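Local coordinates for penicillin-binding protein 2 (Pbp2) (Helicobacter pylori, PDB 5LP5), which probably acts as a transpeptidase that binds penicillin and cross-links peptidoglycan, and forms a complex with MreC in the cell wall synthesis machinery that sets cell shape, at residues D236-K250 and L574-Y587. Residues are numbered along the deposited sequence; the frame is centred on the assembly and turned at random.
Sequences DKRLQKEADKLFENK and LLVKMSNKLYELGY
With chi1 at -175° the CG of M578 lies anti to its backbone N, and bends at the next two torsions carry CE into the hole formed by L239, E242, A243 and L246. There the methyl meets A243 CB at 3.8 Å and the carbonyl oxygen of L239. L239 spreads its two methyls over different neighbours: CD1 lies near L582 CD2 and near CE1 of the Y587 ring, 3.8 Å away, while CD2 packs on CG of K581 and on L585 CD1. At the opposite end of the interface L246 CD2 rests on the aliphatic part of K577, 3.7 Å from its CB, and also touches L574 CD2. Between these ends the bent chain of K581 crosses E242 at a slant, CE near OE1, but K581 NZ stays 4.4 Å from E242 OE1, too far for a salt bridge, and pairs weakly with E584. Y587 OH donates a hydrogen bond to D236 OD2, which lies at the ring's edge, though the modelled separation is too short to be trusted at this resolution; carboxylate and ring planes are 55° apart. D236 OD1 caps helix 237-246 by accepting from R238 N, and through its syn lone pair also accepts from R238 NE, lying close to the guanidinium plane; L585 CD1 sits over one face of that group, toward its rim. G586 closes helix 572-584 in a Schellman motif, leading the chain to Y587. The axes of 237-246 and 574-584 run nearly antiparallel, approaching to 10.3 Å at 161°, and M578, A243 and F247 pack on I254 of the antiparallel sheet: the first and last helices of the transpeptidase domain, side by side on one sheet face, as is characteristic of the penicillin-binding transpeptidase and serine beta-lactamase fold.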
loop_
_atom_site.group_PDB
_atom_site.type_symbol
_atom_site.label_atom_id
_atom_site.label_comp_id
_atom_site.label_asym_id
_atom_site.label_seq_id
_atom_site.Cartn_x
_atom_site.Cartn_y
_atom_site.Cartn_z
ATOM N N ASP A 236 2.528 17.081 13.625
ATOM C CA ASP A 236 3.955 16.819 13.665
ATOM C C ASP A 236 4.182 15.562 14.471
ATOM O O ASP A 236 3.860 15.503 15.635
ATOM C CB ASP A 236 4.707 17.982 14.300
ATOM C CG ASP A 236 6.244 17.798 14.269
ATOM O OD1 ASP A 236 6.723 16.634 14.238
ATOM O OD2 ASP A 236 6.970 18.824 14.304
ATOM N N LYS A 237 4.761 14.564 13.836
ATOM C CA LYS A 237 4.964 13.241 14.436
ATOM C C LYS A 237 5.754 13.279 15.749
ATOM O O LYS A 237 5.519 12.469 16.648
ATOM C CB LYS A 237 5.665 12.331 13.414
ATOM C CG LYS A 237 6.035 10.966 13.924
ATOM C CD LYS A 237 6.888 10.235 12.896
ATOM C CE LYS A 237 7.425 8.953 13.508
ATOM N NZ LYS A 237 7.987 7.992 12.522
ATOM N N ARG A 238 6.688 14.213 15.868
ATOM C CA ARG A 238 7.478 14.323 17.092
ATOM C C ARG A 238 6.603 14.844 18.225
ATOM O O ARG A 238 6.580 14.284 19.319
ATOM C CB ARG A 238 8.668 15.243 16.879
ATOM C CG ARG A 238 9.698 14.682 15.905
ATOM C CD ARG A 238 10.608 15.768 15.333
ATOM N NE ARG A 238 9.846 16.725 14.544
ATOM C CZ ARG A 238 10.324 17.869 14.067
ATOM N NH1 ARG A 238 11.589 18.211 14.275
ATOM N NH2 ARG A 238 9.538 18.680 13.375
ATOM N N LEU A 239 5.869 15.914 17.942
ATOM C CA LEU A 239 4.973 16.514 18.921
ATOM C C LEU A 239 3.909 15.544 19.430
ATOM O O LEU A 239 3.562 15.598 20.605
ATOM C CB LEU A 239 4.300 17.747 18.337
ATOM C CG LEU A 239 5.191 18.953 18.057
ATOM C CD1 LEU A 239 4.351 20.084 17.474
ATOM C CD2 LEU A 239 5.911 19.431 19.304
ATOM N N GLN A 240 3.392 14.671 18.562
ATOM C CA GLN A 240 2.415 13.654 18.981
ATOM C C GLN A 240 3.048 12.577 19.843
ATOM O O GLN A 240 2.422 12.070 20.773
ATOM C CB GLN A 240 1.724 12.987 17.796
ATOM C CG GLN A 240 0.429 13.676 17.348
ATOM C CD GLN A 240 -0.853 13.126 17.959
ATOM O OE1 GLN A 240 -1.844 13.830 17.978
ATOM N NE2 GLN A 240 -0.854 11.874 18.419
ATOM N N LYS A 241 4.286 12.212 19.547
ATOM C CA LYS A 241 4.952 11.229 20.389
ATOM C C LYS A 241 5.166 11.797 21.782
ATOM O O LYS A 241 5.061 11.059 22.767
ATOM C CB LYS A 241 6.260 10.743 19.771
ATOM C CG LYS A 241 6.031 9.723 18.675
ATOM C CD LYS A 241 7.298 9.037 18.239
ATOM C CE LYS A 241 6.987 8.099 17.087
ATOM N NZ LYS A 241 8.216 7.434 16.576
ATOM N N GLU A 242 5.443 13.099 21.858
ATOM C CA GLU A 242 5.538 13.792 23.135
ATOM C C GLU A 242 4.209 13.697 23.849
ATOM O O GLU A 242 4.144 13.318 25.017
ATOM C CB GLU A 242 5.917 15.268 22.938
ATOM C CG GLU A 242 6.015 16.087 24.227
ATOM C CD GLU A 242 6.960 15.487 25.261
ATOM O OE1 GLU A 242 7.800 14.642 24.905
ATOM O OE2 GLU A 242 6.862 15.853 26.448
ATOM N N ALA A 243 3.149 14.040 23.125
ATOM C CA ALA A 243 1.787 13.981 23.644
ATOM C C ALA A 243 1.459 12.605 24.204
ATOM O O ALA A 243 0.925 12.497 25.288
ATOM C CB ALA A 243 0.808 14.355 22.558
ATOM N N ASP A 244 1.804 11.551 23.478
ATOM C CA ASP A 244 1.581 10.192 23.971
ATOM C C ASP A 244 2.337 9.985 25.279
ATOM O O ASP A 244 1.776 9.524 26.251
ATOM C CB ASP A 244 1.973 9.141 22.917
ATOM C CG ASP A 244 0.882 8.919 21.845
ATOM O OD1 ASP A 244 0.065 9.826 21.561
ATOM O OD2 ASP A 244 0.845 7.821 21.266
ATOM N N LYS A 245 3.606 10.352 25.308
ATOM C CA LYS A 245 4.449 10.198 26.508
ATOM C C LYS A 245 3.816 10.877 27.725
ATOM O O LYS A 245 3.817 10.335 28.812
ATOM C CB LYS A 245 5.850 10.779 26.231
ATOM C CG LYS A 245 6.862 10.730 27.361
ATOM C CD LYS A 245 7.536 9.372 27.492
ATOM C CE LYS A 245 8.726 9.429 28.455
ATOM N NZ LYS A 245 9.173 8.086 28.939
ATOM N N LEU A 246 3.267 12.065 27.537
ATOM C CA LEU A 246 2.715 12.827 28.648
ATOM C C LEU A 246 1.487 12.156 29.247
ATOM O O LEU A 246 1.278 12.227 30.457
ATOM C CB LEU A 246 2.375 14.250 28.195
ATOM C CG LEU A 246 3.553 15.148 27.776
ATOM C CD1 LEU A 246 3.068 16.468 27.179
ATOM C CD2 LEU A 246 4.477 15.407 28.955
ATOM N N PHE A 247 0.689 11.497 28.400
ATOM C CA PHE A 247 -0.541 10.783 28.819
ATOM C C PHE A 247 -0.298 9.288 28.998
ATOM O O PHE A 247 -1.170 8.475 28.714
ATOM C CB PHE A 247 -1.669 10.978 27.787
ATOM C CG PHE A 247 -2.483 12.224 27.998
ATOM C CD1 PHE A 247 -2.062 13.433 27.500
ATOM C CD2 PHE A 247 -3.674 12.186 28.696
ATOM C CE1 PHE A 247 -2.799 14.581 27.693
ATOM C CE2 PHE A 247 -4.428 13.332 28.886
ATOM C CZ PHE A 247 -3.992 14.528 28.384
ATOM N N GLU A 248 0.881 8.930 29.490
ATOM C CA GLU A 248 1.334 7.551 29.441
ATOM C C GLU A 248 0.535 6.659 30.372
ATOM O O GLU A 248 0.241 5.515 30.026
ATOM C CB GLU A 248 2.818 7.475 29.766
ATOM C CG GLU A 248 3.463 6.142 29.446
ATOM C CD GLU A 248 4.989 6.229 29.413
ATOM O OE1 GLU A 248 5.526 7.329 29.143
ATOM O OE2 GLU A 248 5.662 5.196 29.659
ATOM N N ASN A 249 0.182 7.182 31.545
ATOM C CA ASN A 249 -0.676 6.465 32.505
ATOM C C ASN A 249 -1.986 7.197 32.740
ATOM O O ASN A 249 -2.579 7.063 33.789
ATOM C CB ASN A 249 0.055 6.308 33.846
ATOM C CG ASN A 249 0.993 5.117 33.863
ATOM O OD1 ASN A 249 0.665 4.066 33.304
ATOM N ND2 ASN A 249 2.167 5.270 34.502
ATOM N N LYS A 250 -2.432 7.971 31.761
ATOM C CA LYS A 250 -3.543 8.898 31.943
ATOM C C LYS A 250 -4.584 8.726 30.843
ATOM O O LYS A 250 -4.264 8.357 29.720
ATOM C CB LYS A 250 -3.026 10.347 31.924
ATOM C CG LYS A 250 -1.760 10.580 32.741
ATOM C CD LYS A 250 -1.393 12.051 32.857
ATOM C CE LYS A 250 -0.296 12.252 33.899
ATOM N NZ LYS A 250 -0.810 12.256 35.300
ATOM N N LEU A 574 2.468 19.268 32.673
ATOM C CA LEU A 574 2.272 18.701 31.337
ATOM C C LEU A 574 2.271 19.803 30.282
ATOM O O LEU A 574 2.835 19.627 29.203
ATOM C CB LEU A 574 0.965 17.900 31.254
ATOM C CG LEU A 574 0.760 16.696 32.189
ATOM C CD1 LEU A 574 -0.600 16.064 31.899
ATOM C CD2 LEU A 574 1.865 15.646 32.095
ATOM N N LEU A 575 1.642 20.930 30.595
ATOM C CA LEU A 575 1.656 22.094 29.714
ATOM C C LEU A 575 3.082 22.584 29.366
ATOM O O LEU A 575 3.393 22.841 28.192
ATOM C CB LEU A 575 0.868 23.238 30.349
ATOM C CG LEU A 575 0.789 24.560 29.571
ATOM C CD1 LEU A 575 0.336 24.362 28.127
ATOM C CD2 LEU A 575 -0.157 25.521 30.285
ATOM N N VAL A 576 3.933 22.724 30.383
ATOM C CA VAL A 576 5.313 23.175 30.164
ATOM C C VAL A 576 6.040 22.232 29.230
ATOM O O VAL A 576 6.711 22.667 28.291
ATOM C CB VAL A 576 6.154 23.336 31.464
ATOM C CG1 VAL A 576 5.647 24.517 32.273
ATOM C CG2 VAL A 576 6.165 22.058 32.312
ATOM N N LYS A 577 5.886 20.939 29.475
ATOM C CA LYS A 577 6.630 19.952 28.722
ATOM C C LYS A 577 6.327 20.014 27.239
ATOM O O LYS A 577 7.242 19.852 26.424
ATOM C CB LYS A 577 6.384 18.568 29.285
ATOM C CG LYS A 577 7.123 18.422 30.600
ATOM C CD LYS A 577 6.894 17.099 31.286
ATOM C CE LYS A 577 7.514 17.139 32.669
ATOM N NZ LYS A 577 7.380 15.802 33.279
ATOM N N MET A 578 5.057 20.261 26.895
ATOM C CA MET A 578 4.657 20.444 25.500
ATOM C C MET A 578 5.161 21.779 24.936
ATOM O O MET A 578 5.682 21.817 23.814
ATOM C CB MET A 578 3.144 20.341 25.358
ATOM C CG MET A 578 2.629 20.387 23.933
ATOM S SD MET A 578 3.348 19.110 22.899
ATOM C CE MET A 578 2.230 17.757 23.271
ATOM N N SER A 579 5.017 22.866 25.702
ATOM C CA SER A 579 5.471 24.201 25.251
ATOM C C SER A 579 7.002 24.277 25.053
ATOM O O SER A 579 7.491 25.036 24.202
ATOM C CB SER A 579 5.007 25.294 26.218
ATOM O OG SER A 579 5.762 25.257 27.410
ATOM N N ASN A 580 7.733 23.487 25.846
ATOM C CA ASN A 580 9.180 23.328 25.715
ATOM C C ASN A 580 9.582 22.519 24.481
ATOM O O ASN A 580 10.583 22.824 23.825
ATOM C CB ASN A 580 9.757 22.640 26.960
ATOM C CG ASN A 580 9.943 23.590 28.130
ATOM O OD1 ASN A 580 9.717 24.799 28.023
ATOM N ND2 ASN A 580 10.376 23.042 29.252
ATOM N N LYS A 581 8.826 21.463 24.195
ATOM C CA LYS A 581 9.038 20.657 22.990
ATOM C C LYS A 581 8.881 21.508 21.706
ATOM O O LYS A 581 9.595 21.306 20.735
ATOM C CB LYS A 581 8.070 19.465 22.990
ATOM C CG LYS A 581 8.187 18.488 21.822
ATOM C CD LYS A 581 9.550 17.830 21.716
ATOM C CE LYS A 581 9.851 16.918 22.888
ATOM N NZ LYS A 581 11.179 16.269 22.655
ATOM N N LEU A 582 7.949 22.460 21.708
ATOM C CA LEU A 582 7.775 23.390 20.574
ATOM C C LEU A 582 8.952 24.375 20.467
ATOM O O LEU A 582 9.267 24.876 19.388
ATOM C CB LEU A 582 6.465 24.175 20.721
ATOM C CG LEU A 582 5.152 23.375 20.681
ATOM C CD1 LEU A 582 3.978 24.189 21.205
ATOM C CD2 LEU A 582 4.820 22.893 19.279
ATOM N N TYR A 583 9.568 24.661 21.610
ATOM C CA TYR A 583 10.737 25.517 21.701
ATOM C C TYR A 583 11.937 24.751 21.191
ATOM O O TYR A 583 12.645 25.200 20.295
ATOM C CB TYR A 583 10.959 25.887 23.177
ATOM C CG TYR A 583 12.086 26.854 23.471
ATOM C CD1 TYR A 583 11.965 28.196 23.164
ATOM C CD2 TYR A 583 13.260 26.427 24.090
ATOM C CE1 TYR A 583 12.989 29.085 23.431
ATOM C CE2 TYR A 583 14.285 27.311 24.362
ATOM C CZ TYR A 583 14.138 28.638 24.029
ATOM O OH TYR A 583 15.141 29.523 24.316
ATOM N N GLU A 584 12.145 23.586 21.787
ATOM C CA GLU A 584 13.165 22.645 21.366
ATOM C C GLU A 584 13.187 22.452 19.845
ATOM O O GLU A 584 14.266 22.327 19.253
ATOM C CB GLU A 584 12.912 21.307 22.055
ATOM C CG GLU A 584 14.046 20.307 21.979
ATOM C CD GLU A 584 13.724 19.018 22.726
ATOM O OE1 GLU A 584 12.958 19.041 23.736
ATOM O OE2 GLU A 584 14.245 17.963 22.290
ATOM N N LEU A 585 12.012 22.433 19.215
ATOM C CA LEU A 585 11.918 22.125 17.783
ATOM C C LEU A 585 11.745 23.372 16.902
ATOM O O LEU A 585 11.547 23.271 15.689
ATOM C CB LEU A 585 10.792 21.130 17.516
ATOM C CG LEU A 585 10.844 19.764 18.216
ATOM C CD1 LEU A 585 9.517 19.008 18.011
ATOM C CD2 LEU A 585 12.013 18.907 17.732
ATOM N N GLY A 586 11.837 24.546 17.510
ATOM C CA GLY A 586 11.950 25.789 16.748
ATOM C C GLY A 586 10.664 26.434 16.278
ATOM O O GLY A 586 10.707 27.385 15.480
ATOM N N TYR A 587 9.521 25.969 16.781
ATOM C CA TYR A 587 8.238 26.574 16.403
ATOM C C TYR A 587 8.113 28.016 16.955
ATOM O O TYR A 587 7.352 28.850 16.433
ATOM C CB TYR A 587 7.069 25.717 16.902
ATOM C CG TYR A 587 6.780 24.457 16.083
ATOM C CD1 TYR A 587 7.301 23.217 16.462
ATOM C CD2 TYR A 587 5.967 24.497 14.968
ATOM C CE1 TYR A 587 7.040 22.070 15.744
ATOM C CE2 TYR A 587 5.699 23.354 14.246
ATOM C CZ TYR A 587 6.237 22.141 14.637
ATOM O OH TYR A 587 5.973 20.989 13.904
#